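Local atomic coordinates of uncharacterized protein (Aeromonas hydrophila J-1, PDB entry 6R1J), a protein that forms the AhlC component of AHL, a tripartite alpha-pore-forming toxin, caught here in its soluble state as a triple mutant of the head. Residues Gln209-Gly212 and Ser213-Asp216; Gly74-Pro78 and Glu79-Ala83; Val48-Met51 and Gln52-Leu56. The protein carries 3 engineered substitutions. All coordinates share one frame; numbering follows the deposited sequence.

Contact 1 (Gln209-Gly212 and Ser213-Asp216)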
loop_
_atom_site.group_PDB
_atom_site.type_symbol
_atom_site.label_atom_id
_atom_site.label_comp_id
_atom_site.label_asym_id
_atom_site.label_seq_id
_atom_site.Cartn_x
_atom_site.Cartn_y
_atom_site.Cartn_z
ATOM N N GLN A 209 -7.609 -13.109 2.954
ATOM C CA GLN A 209 -6.487 -13.873 2.330
ATOM C C GLN A 209 -6.303 -15.200 3.109
ATOM O O GLN A 209 -6.259 -16.233 2.475
ATOM C CB GLN A 209 -5.233 -12.989 2.276
ATOM C CG GLN A 209 -4.005 -13.612 1.581
ATOM C CD GLN A 209 -3.199 -14.506 2.514
ATOM O OE1 GLN A 209 -3.013 -14.217 3.693
ATOM N NE2 GLN A 209 -2.765 -15.642 1.997
ATOM N N GLN A 210 -6.200 -15.174 4.432
ATOM C CA GLN A 210 -6.063 -16.397 5.266
ATOM C C GLN A 210 -7.303 -17.275 5.093
ATOM O O GLN A 210 -7.177 -18.518 4.931
ATOM C CB GLN A 210 -5.832 -16.010 6.718
ATOM C CG GLN A 210 -4.547 -15.228 6.924
ATOM C CD GLN A 210 -3.309 -16.097 6.840
ATOM O OE1 GLN A 210 -3.390 -17.309 7.050
ATOM N NE2 GLN A 210 -2.185 -15.464 6.524
ATOM N N PHE A 211 -8.493 -16.678 5.069
ATOM C CA PHE A 211 -9.736 -17.456 4.862
ATOM C C PHE A 211 -9.627 -18.147 3.498
ATOM O O PHE A 211 -10.045 -19.311 3.327
ATOM C CB PHE A 211 -10.970 -16.543 4.913
ATOM C CG PHE A 211 -12.266 -17.184 5.332
ATOM C CD1 PHE A 211 -12.435 -18.559 5.397
ATOM C CD2 PHE A 211 -13.353 -16.381 5.652
ATOM C CE1 PHE A 211 -13.627 -19.121 5.856
ATOM C CE2 PHE A 211 -14.571 -16.942 6.027
ATOM C CZ PHE A 211 -14.707 -18.307 6.140
ATOM N N GLY A 212 -9.163 -17.417 2.480
ATOM C CA GLY A 212 -9.012 -17.993 1.125
ATOM C C GLY A 212 -8.072 -19.211 1.147
ATOM O O GLY A 212 -8.308 -20.180 0.403
ATOM N N SER A 213 -6.988 -19.155 1.920
ATOM C CA SER A 213 -6.032 -20.288 2.014
ATOM C C SER A 213 -6.760 -21.477 2.645
ATOM O O SER A 213 -6.591 -22.613 2.181
ATOM C CB SER A 213 -4.811 -19.904 2.776
ATOM O OG SER A 213 -4.058 -18.984 2.012
ATOM N N LEU A 214 -7.570 -21.219 3.666
ATOM C CA LEU A 214 -8.395 -22.278 4.299
ATOM C C LEU A 214 -9.360 -22.885 3.275
ATOM O O LEU A 214 -9.422 -24.138 3.167
ATOM C CB LEU A 214 -9.091 -21.707 5.536
ATOM C CG LEU A 214 -10.000 -22.671 6.312
ATOM C CD1 LEU A 214 -10.105 -22.229 7.774
ATOM C CD2 LEU A 214 -11.388 -22.754 5.697
ATOM N N ILE A 215 -10.085 -22.057 2.528
ATOM C CA ILE A 215 -11.082 -22.524 1.521
ATOM C C ILE A 215 -10.387 -23.353 0.442
ATOM O O ILE A 215 -10.934 -24.367 0.038
ATOM C CB ILE A 215 -11.835 -21.301 0.970
ATOM C CG1 ILE A 215 -12.829 -20.797 2.025
ATOM C CG2 ILE A 215 -12.503 -21.579 -0.367
ATOM C CD1 ILE A 215 -13.381 -19.391 1.710
ATOM N N ASP A 216 -9.241 -22.890 -0.075
ATOM C CA ASP A 216 -8.520 -23.639 -1.131
ATOM C C ASP A 216 -8.124 -25.040 -0.593
ATOM O O ASP A 216 -8.218 -25.984 -1.335
ATOM C CB ASP A 216 -7.300 -22.873 -1.643
ATOM C CG ASP A 216 -7.606 -21.578 -2.392
ATOM O OD1 ASP A 216 -8.791 -21.370 -2.808
ATOM O OD2 ASP A 216 -6.680 -20.772 -2.497
#
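The phenyl ring of Phe211 meets Leu214 at its edge: Leu214 CD2 lies close to the ring plane, 4.3 Å from Phe211 CE1. Ile215 reaches the same ring obliquely, its CD1 3.9 Å from Phe211 CD1. Around the ring, Met13 of helix 5-21, Val40 and Leu44 of helix 28-70, and Ser106 and Asn110 of helix 78-157 complete a pocket where four helices of the bundle come together. The second flat group, the carboxylate of Asp216, carries the carbonyl oxygen of Gly212 over one face, with Asp216 CG 3.2 Å from Gly212 O. Both segments belong to helix 163-236, and four successive i to i+4 backbone bonds join them, among them Ile215 N to Phe211 O at 2.9 Å and Asp216 N to Gly212 O, also at 2.9 Å. The branch of Ile215 that carries CD1 stands beside its own backbone N (chi1 -74°), which sets CG1 3.4 Å from Phe211 O and turns the chain toward the ring. One turn before Leu214 and likewise facing helix 5-21, the buried Gln210 has its OE1 satisfied by Asn12 ND2. Phe211, Leu214 and Ile215 are buried in the bundle, whereas the exposed Asp216 bends its carboxylate back over the last turn. Gly212 O sits over the carboxylate carbon, with no hydrogen bond to the carboxylate oxygens; its bond from Asp216 N probably offsets any repulsion between the oxygens.

Contact 2 (Gly74-Pro78 and Glu79-Ala83)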
loop_
_atom_site.group_PDB
_atom_site.type_symbol
_atom_site.label_atom_id
_atom_site.label_comp_id
_atom_site.label_asym_id
_atom_site.label_seq_id
_atom_site.Cartn_x
_atom_site.Cartn_y
_atom_site.Cartn_z
ATOM N N GLY A 74 -3.339 -64.617 -4.737
ATOM C CA GLY A 74 -4.278 -65.402 -5.558
ATOM C C GLY A 74 -5.388 -64.487 -6.074
ATOM O O GLY A 74 -5.157 -63.296 -6.270
ATOM N N PRO A 75 -6.646 -64.959 -6.202
ATOM C CA PRO A 75 -7.687 -64.158 -6.842
ATOM C C PRO A 75 -8.592 -63.376 -5.878
ATOM O O PRO A 75 -8.811 -63.837 -4.782
ATOM C CB PRO A 75 -8.474 -65.299 -7.501
ATOM C CG PRO A 75 -8.494 -66.387 -6.425
ATOM C CD PRO A 75 -7.162 -66.250 -5.708
ATOM N N PHE A 76 -9.091 -62.209 -6.298
ATOM C CA PHE A 76 -10.132 -61.468 -5.537
ATOM C C PHE A 76 -11.490 -62.133 -5.856
ATOM O O PHE A 76 -11.816 -62.261 -7.056
ATOM C CB PHE A 76 -10.107 -59.961 -5.839
ATOM C CG PHE A 76 -8.959 -59.165 -5.250
ATOM C CD1 PHE A 76 -8.998 -58.735 -3.930
ATOM C CD2 PHE A 76 -7.869 -58.795 -6.035
ATOM C CE1 PHE A 76 -7.950 -57.991 -3.399
ATOM C CE2 PHE A 76 -6.827 -58.047 -5.508
ATOM C CZ PHE A 76 -6.875 -57.642 -4.192
ATOM N N ASN A 77 -12.141 -62.684 -4.817
ATOM C CA ASN A 77 -13.532 -63.215 -4.790
ATOM C C ASN A 77 -14.424 -62.025 -5.137
ATOM O O ASN A 77 -14.531 -61.103 -4.327
ATOM C CB ASN A 77 -13.799 -63.845 -3.417
ATOM C CG ASN A 77 -15.235 -63.824 -2.945
ATOM O OD1 ASN A 77 -16.146 -63.408 -3.657
ATOM N ND2 ASN A 77 -15.430 -64.239 -1.708
ATOM N N PRO A 78 -15.116 -62.034 -6.303
ATOM C CA PRO A 78 -15.799 -60.842 -6.822
ATOM C C PRO A 78 -16.948 -60.288 -5.956
ATOM O O PRO A 78 -17.294 -59.120 -6.127
ATOM C CB PRO A 78 -16.323 -61.314 -8.191
ATOM C CG PRO A 78 -16.534 -62.805 -8.003
ATOM C CD PRO A 78 -15.399 -63.238 -7.099
ATOM N N GLU A 79 -17.494 -61.122 -5.061
ATOM C CA GLU A 79 -18.580 -60.791 -4.100
ATOM C C GLU A 79 -17.943 -60.101 -2.886
ATOM O O GLU A 79 -18.572 -59.179 -2.346
ATOM C CB GLU A 79 -19.365 -62.065 -3.758
ATOM C CG GLU A 79 -20.589 -61.860 -2.870
ATOM C CD GLU A 79 -20.340 -61.787 -1.366
ATOM O OE1 GLU A 79 -19.216 -62.128 -0.924
ATOM O OE2 GLU A 79 -21.279 -61.396 -0.629
ATOM N N ALA A 80 -16.747 -60.536 -2.464
ATOM C CA ALA A 80 -15.981 -59.926 -1.351
ATOM C C ALA A 80 -15.613 -58.498 -1.773
ATOM O O ALA A 80 -15.823 -57.608 -0.949
ATOM C CB ALA A 80 -14.769 -60.757 -0.993
ATOM N N LEU A 81 -15.133 -58.302 -3.017
ATOM C CA LEU A 81 -14.838 -56.974 -3.613
ATOM C C LEU A 81 -16.061 -56.073 -3.431
ATOM O O LEU A 81 -15.919 -55.006 -2.849
ATOM C CB LEU A 81 -14.565 -57.055 -5.120
ATOM C CG LEU A 81 -13.167 -57.426 -5.592
ATOM C CD1 LEU A 81 -13.066 -57.149 -7.080
ATOM C CD2 LEU A 81 -12.090 -56.654 -4.842
ATOM N N LYS A 82 -17.214 -56.485 -3.966
ATOM C CA LYS A 82 -18.439 -55.644 -3.991
ATOM C C LYS A 82 -18.817 -55.256 -2.562
ATOM O O LYS A 82 -19.009 -54.059 -2.347
ATOM C CB LYS A 82 -19.565 -56.312 -4.793
ATOM C CG LYS A 82 -19.258 -56.534 -6.275
ATOM C CD LYS A 82 -18.681 -55.323 -7.014
ATOM C CE LYS A 82 -18.157 -55.647 -8.402
ATOM N NZ LYS A 82 -19.251 -55.862 -9.378
ATOM N N ALA A 83 -18.900 -56.189 -1.613
ATOM C CA ALA A 83 -19.203 -55.885 -0.191
ATOM C C ALA A 83 -18.249 -54.804 0.364
ATOM O O ALA A 83 -18.705 -53.969 1.179
ATOM C CB ALA A 83 -19.103 -57.124 0.641
#
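Asn77 is the N-cap of helix 78-157, and the residues flanking it form a hydrophobic staple: Phe76, just before the cap, packs on Leu81, the fourth residue after it. Pro78 takes the first helical position, where the lack of a backbone N-H costs nothing. Asn77 OD1 grips two N-H groups of the opening turn. Glu79 N lies 3.0 Å from Asn77 OD1, tilted from the amide plane, while Ala80 N, at 3.2 Å from the same Asn77 OD1, comes from well above that plane, 71° out of it; both donors approach over one face. The cap amide reaches them because CG swings away from its own backbone N (chi1 151°), which also brings Asn77 ND2 to 3.6 Å from Ala80 CB. The main-chain oxygen of Asn77 takes the first regular helical bond, from Leu81 N at 3.2 Å, and a weak second one from Ala80 N. One residue on, Lys82 N makes a weak bond to Pro78 O, and the aliphatic part of Lys82 passes that oxygen, with Lys82 CG 3.3 Å from Pro78 O; the ammonium group goes on to the carbonyl of Ala236, near the end of helix 163-236. Phe76 and Leu81 both rest on Ala247 of helix 244-264, and Leu81 also meets Phe251, so the staple fastens this exposed helix start to its neighbour. The two staple side chains cross at about a right angle, Leu81 CD2 lying 3.8 Å from Phe76 CD1 and 4.0 Å from Phe76 CB.

Contact 3 (Val48-Met51 and Gln52-Leu56)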
loop_
_atom_site.group_PDB
_atom_site.type_symbol
_atom_site.label_atom_id
_atom_site.label_comp_id
_atom_site.label_asym_id
_atom_site.label_seq_id
_atom_site.Cartn_x
_atom_site.Cartn_y
_atom_site.Cartn_z
ATOM N N VAL A 48 -14.535 -26.560 11.089
ATOM C CA VAL A 48 -13.377 -26.910 10.214
ATOM C C VAL A 48 -12.455 -27.859 10.994
ATOM O O VAL A 48 -11.946 -28.813 10.381
ATOM C CB VAL A 48 -12.607 -25.690 9.681
ATOM C CG1 VAL A 48 -11.353 -26.119 8.943
ATOM C CG2 VAL A 48 -13.489 -24.807 8.805
ATOM N N GLN A 49 -12.195 -27.598 12.272
ATOM C CA GLN A 49 -11.302 -28.495 13.064
ATOM C C GLN A 49 -11.956 -29.889 13.189
ATOM O O GLN A 49 -11.261 -30.868 13.014
ATOM C CB GLN A 49 -10.957 -27.863 14.404
ATOM C CG GLN A 49 -10.065 -26.634 14.261
ATOM C CD GLN A 49 -10.129 -25.737 15.466
ATOM O OE1 GLN A 49 -11.199 -25.580 16.065
ATOM N NE2 GLN A 49 -8.993 -25.143 15.818
ATOM N N THR A 50 -13.270 -29.978 13.397
ATOM C CA THR A 50 -14.004 -31.257 13.448
ATOM C C THR A 50 -13.847 -31.979 12.100
ATOM O O THR A 50 -13.527 -33.183 12.091
ATOM C CB THR A 50 -15.471 -31.042 13.860
ATOM O OG1 THR A 50 -15.414 -30.617 15.217
ATOM C CG2 THR A 50 -16.339 -32.278 13.757
ATOM N N MET A 51 -14.007 -31.264 10.995
ATOM C CA MET A 51 -13.931 -31.853 9.649
ATOM C C MET A 51 -12.546 -32.457 9.446
ATOM O O MET A 51 -12.473 -33.582 8.913
ATOM C CB MET A 51 -14.207 -30.831 8.557
ATOM C CG MET A 51 -13.911 -31.371 7.203
ATOM S SD MET A 51 -13.356 -30.152 6.031
ATOM C CE MET A 51 -11.699 -29.898 6.655
ATOM N N GLN A 52 -11.513 -31.716 9.815
ATOM C CA GLN A 52 -10.094 -32.151 9.752
ATOM C C GLN A 52 -9.905 -33.464 10.543
ATOM O O GLN A 52 -9.337 -34.393 10.002
ATOM C CB GLN A 52 -9.201 -31.065 10.336
ATOM C CG GLN A 52 -7.716 -31.361 10.254
ATOM C CD GLN A 52 -6.918 -30.186 10.774
ATOM O OE1 GLN A 52 -7.433 -29.368 11.534
ATOM N NE2 GLN A 52 -5.658 -30.088 10.362
ATOM N N GLN A 53 -10.326 -33.511 11.801
ATOM C CA GLN A 53 -10.243 -34.722 12.662
ATOM C C GLN A 53 -10.974 -35.890 11.989
ATOM O O GLN A 53 -10.390 -36.987 11.958
ATOM C CB GLN A 53 -10.763 -34.401 14.066
ATOM C CG GLN A 53 -9.768 -33.576 14.867
ATOM C CD GLN A 53 -10.299 -32.906 16.118
ATOM O OE1 GLN A 53 -11.495 -32.912 16.422
ATOM N NE2 GLN A 53 -9.387 -32.286 16.852
ATOM N N GLN A 54 -12.156 -35.662 11.398
ATOM C CA GLN A 54 -12.985 -36.740 10.790
ATOM C C GLN A 54 -12.338 -37.239 9.490
ATOM O O GLN A 54 -12.355 -38.462 9.230
ATOM C CB GLN A 54 -14.435 -36.279 10.603
ATOM C CG GLN A 54 -15.158 -36.131 11.932
ATOM C CD GLN A 54 -16.614 -35.789 11.791
ATOM O OE1 GLN A 54 -17.178 -35.047 12.585
ATOM N NE2 GLN A 54 -17.232 -36.311 10.760
ATOM N N VAL A 55 -11.787 -36.337 8.689
ATOM C CA VAL A 55 -11.085 -36.733 7.434
ATOM C C VAL A 55 -9.873 -37.604 7.789
ATOM O O VAL A 55 -9.689 -38.590 7.127
ATOM C CB VAL A 55 -10.675 -35.504 6.626
ATOM C CG1 VAL A 55 -9.683 -35.851 5.530
ATOM C CG2 VAL A 55 -11.909 -34.809 6.073
ATOM N N LEU A 56 -9.095 -37.238 8.801
ATOM C CA LEU A 56 -7.871 -37.990 9.184
ATOM C C LEU A 56 -8.248 -39.374 9.744
ATOM O O LEU A 56 -7.603 -40.355 9.344
ATOM C CB LEU A 56 -7.098 -37.160 10.198
ATOM C CG LEU A 56 -6.452 -35.897 9.625
ATOM C CD1 LEU A 56 -5.774 -35.099 10.729
ATOM C CD2 LEU A 56 -5.458 -36.228 8.520
#
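Val55 N donates to Met51 O across 2.8 Å, the shortest backbone bond in this stretch of alpha-helix 28-70. It is one of four consecutive i to i+4 bonds; in the straightest, Gln53 N gives to Gln49 O with an N-H...O angle of 172°. The side chains of the Met51-Val55 pair run alongside each other, pointing the same way, with Met51 CG 4.1 Å from Val55 CG2. Bends at chi2 and chi3 then fold the thioether back, so that Met51 CE ends 3.7 Å from Gln52 N. This is a buried side of the helix: Met51 touches Thr102 and Val55 touches Ile95, both of helix 78-157, and the side chain of Val55 is about 7 Å from a bound sodium ion. Gln52, also buried, stretches out from the helix with CG anti to its N (chi1 -177°), and its NE2 donates to Ala265 O beyond the end of helix 244-264; NE2 is thus satisfied in the packed region, and the side chain also touches Leu6 of helix 5-21. Along the more exposed flank, Thr50 and Gln54 likewise lie side by side, Gln54 OE1 coming to 3.1 Å from the methyl Thr50 CG2, a close contact and not a hydrogen bond. The aliphatic stem of Gln54 leans on the backbone there, Gln54 CG standing 3.4 Å from Thr50 O, the oxygen that also accepts from Gln54 N at 2.9 Å.

All three contacts are local parts of an elongated, all-helical bundle: two are turns within helices and one is a helix start. Along the chain contact 3 comes first, on helix 28-70; contact 2 follows, opening helix 78-157, and contact 1 lies on helix 163-236. In space contacts 1 and 3 are neighbours, their centres 16 Å apart, and they touch where Leu214 CD1 packs 4.2 Å from Val48 CG1, joining helices 163-236 and 28-70. Contact 2 sits far out, its centre 31 Å from that of contact 3 and 42 Å from that of contact 1. Contacts 1 and 3 thus help build the bundle interior, against helix 78-157 in both cases, while contact 2 starts that same helix toward one end of the soluble toxin component.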